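Local coordinates for alpha-tubulin N-acetyltransferase (Danio rerio, PDB 4H6U), which catalyses the transfer of an acetyl group from acetyl coenzyme A to a lysine of alpha-tubulin, at residues Met152-Asp155 / Lys160-Ser163; Ser163-Glu166 / Asp170-Asn173. The protein carries 1 engineered substitution. One frame throughout, in Å; residues are numbered along the deposited sequence.

Interaction 1 (Met152-Asp155 / Lys160-Ser163). With ACO (acetyl coenzyme *a), chain C.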
# COMPACT_ATOMS: atom_id res chain seq x y z
N MET A 152 16.84 -4.00 -10.45
CA MET A 152 16.07 -3.73 -9.25
C MET A 152 16.69 -4.37 -8.02
O MET A 152 17.58 -5.20 -8.13
CB MET A 152 14.64 -4.20 -9.41
CG MET A 152 14.49 -5.65 -9.48
SD MET A 152 12.72 -6.04 -9.46
CE MET A 152 12.14 -4.93 -10.68
N ALA A 153 16.24 -3.92 -6.86
CA ALA A 153 16.62 -4.50 -5.58
C ALA A 153 15.46 -5.31 -4.97
O ALA A 153 14.29 -5.07 -5.26
CB ALA A 153 17.03 -3.40 -4.62
N TYR A 154 15.80 -6.30 -4.15
CA TYR A 154 14.79 -7.18 -3.59
C TYR A 154 14.85 -7.14 -2.07
O TYR A 154 15.86 -7.45 -1.45
CB TYR A 154 14.99 -8.59 -4.13
CG TYR A 154 14.87 -8.64 -5.64
CD1 TYR A 154 13.64 -8.88 -6.25
CD2 TYR A 154 15.97 -8.38 -6.46
CE1 TYR A 154 13.53 -8.91 -7.65
CE2 TYR A 154 15.87 -8.40 -7.84
CZ TYR A 154 14.64 -8.65 -8.44
OH TYR A 154 14.56 -8.67 -9.81
N ASP A 155 13.74 -6.71 -1.46
CA ASP A 155 13.71 -6.53 -0.02
C ASP A 155 13.40 -7.85 0.71
O ASP A 155 12.28 -8.36 0.65
CB ASP A 155 12.63 -5.51 0.27
CG ASP A 155 12.60 -5.09 1.70
OD1 ASP A 155 13.24 -5.69 2.58
OD2 ASP A 155 11.90 -4.09 1.93
N LYS A 160 11.54 -19.21 -1.64
CA LYS A 160 10.83 -19.51 -2.88
C LYS A 160 11.00 -18.38 -3.91
O LYS A 160 10.99 -18.63 -5.10
CB LYS A 160 9.34 -19.79 -2.63
CG LYS A 160 9.08 -21.07 -1.87
CD LYS A 160 7.61 -21.35 -1.77
CE LYS A 160 7.32 -22.54 -0.86
NZ LYS A 160 7.07 -22.08 0.55
N PHE A 161 11.08 -17.14 -3.45
CA PHE A 161 11.24 -16.05 -4.40
C PHE A 161 12.68 -16.03 -4.97
O PHE A 161 12.89 -15.76 -6.16
CB PHE A 161 10.90 -14.72 -3.71
CG PHE A 161 10.86 -13.52 -4.64
CD1 PHE A 161 10.77 -13.67 -6.01
CD2 PHE A 161 10.93 -12.23 -4.13
CE1 PHE A 161 10.75 -12.59 -6.85
CE2 PHE A 161 10.91 -11.12 -4.96
CZ PHE A 161 10.82 -11.30 -6.33
N LEU A 162 13.65 -16.39 -4.14
CA LEU A 162 15.03 -16.44 -4.58
C LEU A 162 15.15 -17.51 -5.66
O LEU A 162 15.74 -17.28 -6.71
CB LEU A 162 15.99 -16.72 -3.40
CG LEU A 162 16.26 -15.52 -2.50
CD1 LEU A 162 17.06 -15.91 -1.27
CD2 LEU A 162 17.00 -14.47 -3.27
N SER A 163 14.61 -18.69 -5.35
CA SER A 163 14.53 -19.81 -6.27
C SER A 163 13.93 -19.37 -7.61
O SER A 163 14.46 -19.70 -8.69
CB SER A 163 13.67 -20.92 -5.66
OG SER A 163 13.53 -22.02 -6.53
N1A ACO C . 9.85 -24.32 -3.74
C2A ACO C . 10.85 -23.80 -4.53
N3A ACO C . 10.72 -22.95 -5.52
C4A ACO C . 9.40 -22.59 -5.83
C5A ACO C . 8.28 -23.07 -5.12
C6A ACO C . 8.57 -23.97 -4.04
N6A ACO C . 7.62 -24.53 -3.24
N7A ACO C . 7.11 -22.50 -5.70
C8A ACO C . 7.54 -21.71 -6.75
N9A ACO C . 8.95 -21.77 -6.83
C1B ACO C . 9.90 -21.15 -7.73
C2B ACO C . 10.78 -22.16 -8.45
O2B ACO C . 11.92 -21.55 -8.99
C3B ACO C . 9.78 -22.49 -9.64
O3B ACO C . 10.37 -23.00 -10.69
P3B ACO C . 10.33 -24.84 -10.73
O7A ACO C . 11.02 -24.96 -12.06
O8A ACO C . 11.16 -25.12 -9.50
O9A ACO C . 8.87 -25.15 -10.65
C4B ACO C . 9.22 -21.14 -9.96
O4B ACO C . 9.20 -20.40 -8.69
C5B ACO C . 7.82 -21.31 -10.57
O5B ACO C . 7.46 -20.28 -11.41
P1A ACO C . 5.93 -19.65 -11.22
O1A ACO C . 5.85 -18.59 -12.26
O2A ACO C . 4.91 -20.76 -11.08
O3A ACO C . 6.02 -18.86 -9.76
P2A ACO C . 4.85 -18.88 -8.71
O4A ACO C . 3.55 -18.37 -9.24
O5A ACO C . 4.86 -20.01 -7.75
O6A ACO C . 5.28 -17.42 -7.70
CBP ACO C . 6.36 -16.87 -5.67
CCP ACO C . 6.53 -17.33 -7.11
CDP ACO C . 7.71 -16.77 -4.93
CEP ACO C . 5.61 -15.50 -5.63
CAP ACO C . 5.44 -17.93 -4.99
OAP ACO C . 5.98 -19.24 -4.96
C9P ACO C . 4.85 -17.45 -3.63
O9P ACO C . 3.95 -16.65 -3.65
N8P ACO C . 5.20 -17.73 -2.35
C7P ACO C . 6.17 -18.55 -1.80
C6P ACO C . 6.47 -18.15 -0.28
C5P ACO C . 6.51 -16.62 0.10
O5P ACO C . 6.17 -16.22 1.23
N4P ACO C . 6.96 -15.67 -0.88
C3P ACO C . 7.09 -14.16 -0.69
C2P ACO C . 8.24 -13.38 -1.45
S1P ACO C . 9.56 -12.30 -0.50
C ACO C . 9.13 -10.59 -0.84
O ACO C . 8.02 -10.39 -1.17
CH3 ACO C . 10.20 -9.72 -1.44
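Tyr154 and Phe161 bring their rings together at nearly a right angle, where strand 153-155 of the GNAT acetyltransferase fold meets helix 159-168. The planes stand at 76° and the centroids are 5.7 Å apart, an oblique meeting in which one rim carbon, Phe161 CZ, settles 3.7 Å from Tyr154 CD1. The phenol end of Tyr154 is tied elsewhere, its OH hydrogen-bonded to the carbonyl oxygen of Pro149. Phe161 has CG anti to its backbone N (chi1 -173°), a setting that carries the ring from the helix toward the strand and also presents its edge to the cofactor. The acetyl CH3 of acetyl coenzyme A lies there, near the ring plane and 3.8 Å from Phe161 CD2, while Phe122 meets the same ring edge-to-face. The pair thus illustrates how a hydrophobic core can continue directly into a thioester site. Against the cofactor, Lys160 threads its aliphatic chain between the pantetheine arm and the adenine, with CB 3.5 Å from C7P and CG 3.7 Å from C6A. An alanine here is likely to open a gap between those two parts of the cofactor and allow the adenine more freedom to shift. One turn on, Ser163 OG is hydrogen-bonded to the ribose hydroxyl O2B at 3.0 Å, either oxygen possibly the donor, and lies 3.1 Å from adenine N3A, a bond left unsettled because the one OG proton has both acceptors within reach.

Interaction 2 (Ser163-Glu166 / Asp170-Asn173). With ACO (acetyl coenzyme *a), chain C.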
# COMPACT_ATOMS: atom_id res chain seq x y z
N SER A 163 14.61 -18.69 -5.35
CA SER A 163 14.53 -19.81 -6.27
C SER A 163 13.93 -19.37 -7.61
O SER A 163 14.46 -19.70 -8.69
CB SER A 163 13.67 -20.92 -5.66
OG SER A 163 13.53 -22.02 -6.53
N PHE A 164 12.83 -18.62 -7.50
CA PHE A 164 12.09 -18.09 -8.65
C PHE A 164 13.04 -17.23 -9.51
O PHE A 164 13.21 -17.51 -10.72
CB PHE A 164 10.89 -17.28 -8.11
CG PHE A 164 10.16 -16.45 -9.14
CD1 PHE A 164 10.47 -15.11 -9.30
CD2 PHE A 164 9.09 -16.99 -9.86
CE1 PHE A 164 9.80 -14.32 -10.22
CE2 PHE A 164 8.39 -16.22 -10.80
CZ PHE A 164 8.75 -14.86 -10.98
N LEU A 165 13.71 -16.27 -8.86
CA LEU A 165 14.70 -15.40 -9.52
C LEU A 165 15.88 -16.15 -10.14
O LEU A 165 16.27 -15.90 -11.29
CB LEU A 165 15.22 -14.35 -8.50
CG LEU A 165 14.13 -13.38 -8.05
CD1 LEU A 165 14.57 -12.52 -6.88
CD2 LEU A 165 13.67 -12.48 -9.22
N GLU A 166 16.40 -17.12 -9.42
CA GLU A 166 17.55 -17.87 -9.89
C GLU A 166 17.20 -18.78 -11.09
O GLU A 166 17.94 -18.83 -12.08
CB GLU A 166 18.17 -18.68 -8.73
CG GLU A 166 18.51 -17.79 -7.46
CD GLU A 166 18.87 -18.58 -6.18
OE1 GLU A 166 18.33 -19.69 -5.97
OE2 GLU A 166 19.70 -18.10 -5.39
N ASP A 170 17.57 -16.18 -14.27
CA ASP A 170 19.03 -16.33 -14.25
C ASP A 170 19.77 -15.33 -13.35
O ASP A 170 20.90 -14.93 -13.63
CB ASP A 170 19.56 -16.24 -15.67
CG ASP A 170 19.08 -17.39 -16.49
OD1 ASP A 170 18.64 -18.38 -15.86
OD2 ASP A 170 19.12 -17.30 -17.75
N LEU A 171 19.11 -14.93 -12.27
CA LEU A 171 19.73 -14.03 -11.30
C LEU A 171 20.42 -14.89 -10.23
O LEU A 171 19.80 -15.30 -9.27
CB LEU A 171 18.69 -13.10 -10.68
CG LEU A 171 18.06 -12.07 -11.61
CD1 LEU A 171 17.35 -11.01 -10.79
CD2 LEU A 171 19.11 -11.42 -12.47
N ARG A 172 21.72 -15.08 -10.39
CA ARG A 172 22.49 -16.03 -9.59
C ARG A 172 23.54 -15.38 -8.69
O ARG A 172 23.80 -15.86 -7.59
CB ARG A 172 23.20 -17.02 -10.52
CG ARG A 172 22.20 -18.02 -11.06
CD ARG A 172 22.76 -18.94 -12.14
NE ARG A 172 21.67 -19.77 -12.64
CZ ARG A 172 21.01 -19.57 -13.78
NH1 ARG A 172 21.36 -18.58 -14.61
NH2 ARG A 172 20.02 -20.38 -14.10
N ASN A 173 24.19 -14.34 -9.20
CA ASN A 173 25.29 -13.71 -8.53
C ASN A 173 24.87 -12.51 -7.74
O ASN A 173 24.64 -11.44 -8.30
CB ASN A 173 26.33 -13.32 -9.55
CG ASN A 173 26.89 -14.52 -10.26
OD1 ASN A 173 27.23 -15.53 -9.65
ND2 ASN A 173 26.95 -14.42 -11.58
N1A ACO C . 9.85 -24.32 -3.74
C2A ACO C . 10.85 -23.80 -4.53
N3A ACO C . 10.72 -22.95 -5.52
C4A ACO C . 9.40 -22.59 -5.83
C5A ACO C . 8.28 -23.07 -5.12
C6A ACO C . 8.57 -23.97 -4.04
N6A ACO C . 7.62 -24.53 -3.24
N7A ACO C . 7.11 -22.50 -5.70
C8A ACO C . 7.54 -21.71 -6.75
N9A ACO C . 8.95 -21.77 -6.83
C1B ACO C . 9.90 -21.15 -7.73
C2B ACO C . 10.78 -22.16 -8.45
O2B ACO C . 11.92 -21.55 -8.99
C3B ACO C . 9.78 -22.49 -9.64
O3B ACO C . 10.37 -23.00 -10.69
P3B ACO C . 10.33 -24.84 -10.73
O7A ACO C . 11.02 -24.96 -12.06
O8A ACO C . 11.16 -25.12 -9.50
O9A ACO C . 8.87 -25.15 -10.65
C4B ACO C . 9.22 -21.14 -9.96
O4B ACO C . 9.20 -20.40 -8.69
C5B ACO C . 7.82 -21.31 -10.57
O5B ACO C . 7.46 -20.28 -11.41
P1A ACO C . 5.93 -19.65 -11.22
O1A ACO C . 5.85 -18.59 -12.26
O2A ACO C . 4.91 -20.76 -11.08
O3A ACO C . 6.02 -18.86 -9.76
P2A ACO C . 4.85 -18.88 -8.71
O4A ACO C . 3.55 -18.37 -9.24
O5A ACO C . 4.86 -20.01 -7.75
O6A ACO C . 5.28 -17.42 -7.70
CBP ACO C . 6.36 -16.87 -5.67
CCP ACO C . 6.53 -17.33 -7.11
CDP ACO C . 7.71 -16.77 -4.93
CEP ACO C . 5.61 -15.50 -5.63
CAP ACO C . 5.44 -17.93 -4.99
OAP ACO C . 5.98 -19.24 -4.96
C9P ACO C . 4.85 -17.45 -3.63
O9P ACO C . 3.95 -16.65 -3.65
N8P ACO C . 5.20 -17.73 -2.35
C7P ACO C . 6.17 -18.55 -1.80
C6P ACO C . 6.47 -18.15 -0.28
C5P ACO C . 6.51 -16.62 0.10
O5P ACO C . 6.17 -16.22 1.23
N4P ACO C . 6.96 -15.67 -0.88
C3P ACO C . 7.09 -14.16 -0.69
C2P ACO C . 8.24 -13.38 -1.45
S1P ACO C . 9.56 -12.30 -0.50
C ACO C . 9.13 -10.59 -0.84
O ACO C . 8.02 -10.39 -1.17
CH3 ACO C . 10.20 -9.72 -1.44
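Leu165 (chi1 -66°) and Leu171 (chi1 -67°) both hold CG anti to their carbonyl carbons, and with these settings their branches meet, Leu165 CD2 lying 4.3 Å from Leu171 CD1. Beside this loose apolar touch the backbones are joined more firmly: Leu171 N donates to Leu165 O over 3.2 Å with a nearly straight N-H...O angle of 166°, although it approaches well above the carbonyl plane. Asp170 makes the return possible by adopting a left-handed backbone conformation, which turns the chain back against the helix it has just left. Glu166 touches the returning chain with its aliphatic part, CG lying 3.3 Å from Leu171 O, and its CA makes a CA-H...O contact with that same oxygen. In the GNAT fold seen here, this is the exit of helix 159-168, from which a loop leads on to strand 181-182; the other side of the helix end faces acetyl coenzyme A. There Phe164 sets the ribose oxygen O4B in the plane of its ring at the edge, 3.6 Å from CD2, while Phe122 and Phe138 each meet that ring edge-to-face. At the surface, Arg172 extends its chain from CG to NE and lays one face of its guanidinium against Glu166 O, offset toward the rim. That oxygen receives no hydrogen bond from NH2. The charge is instead met within the loop, where Arg172 NH1 forms a salt bridge with Asp170 OD1 at 3.0 Å, and NH2 adds a weak hydrogen bond to the same carboxylate oxygen.

In the fold
Interaction 1 comes first along the chain and interaction 2 begins where it ends, on the shared Ser163; their centres lie 8 Å apart. Both use helix 159-168, which follows strand 153-155 of the mixed sheet and precedes the loop leading to strand 181-182, the outermost strand, which lies antiparallel beside 153-155. The two contacts join through Tyr154, whose CD1 packs 3.8 Å from Leu165 CD1 and whose OH lies 3.8 Å from Leu171 CD1. One aromatic residue of the sheet therefore touches both the helix and the loop beyond it. Both contacts also reach acetyl coenzyme A, so helix 159-168 bears on the cofactor as well as on the sheet and the loop.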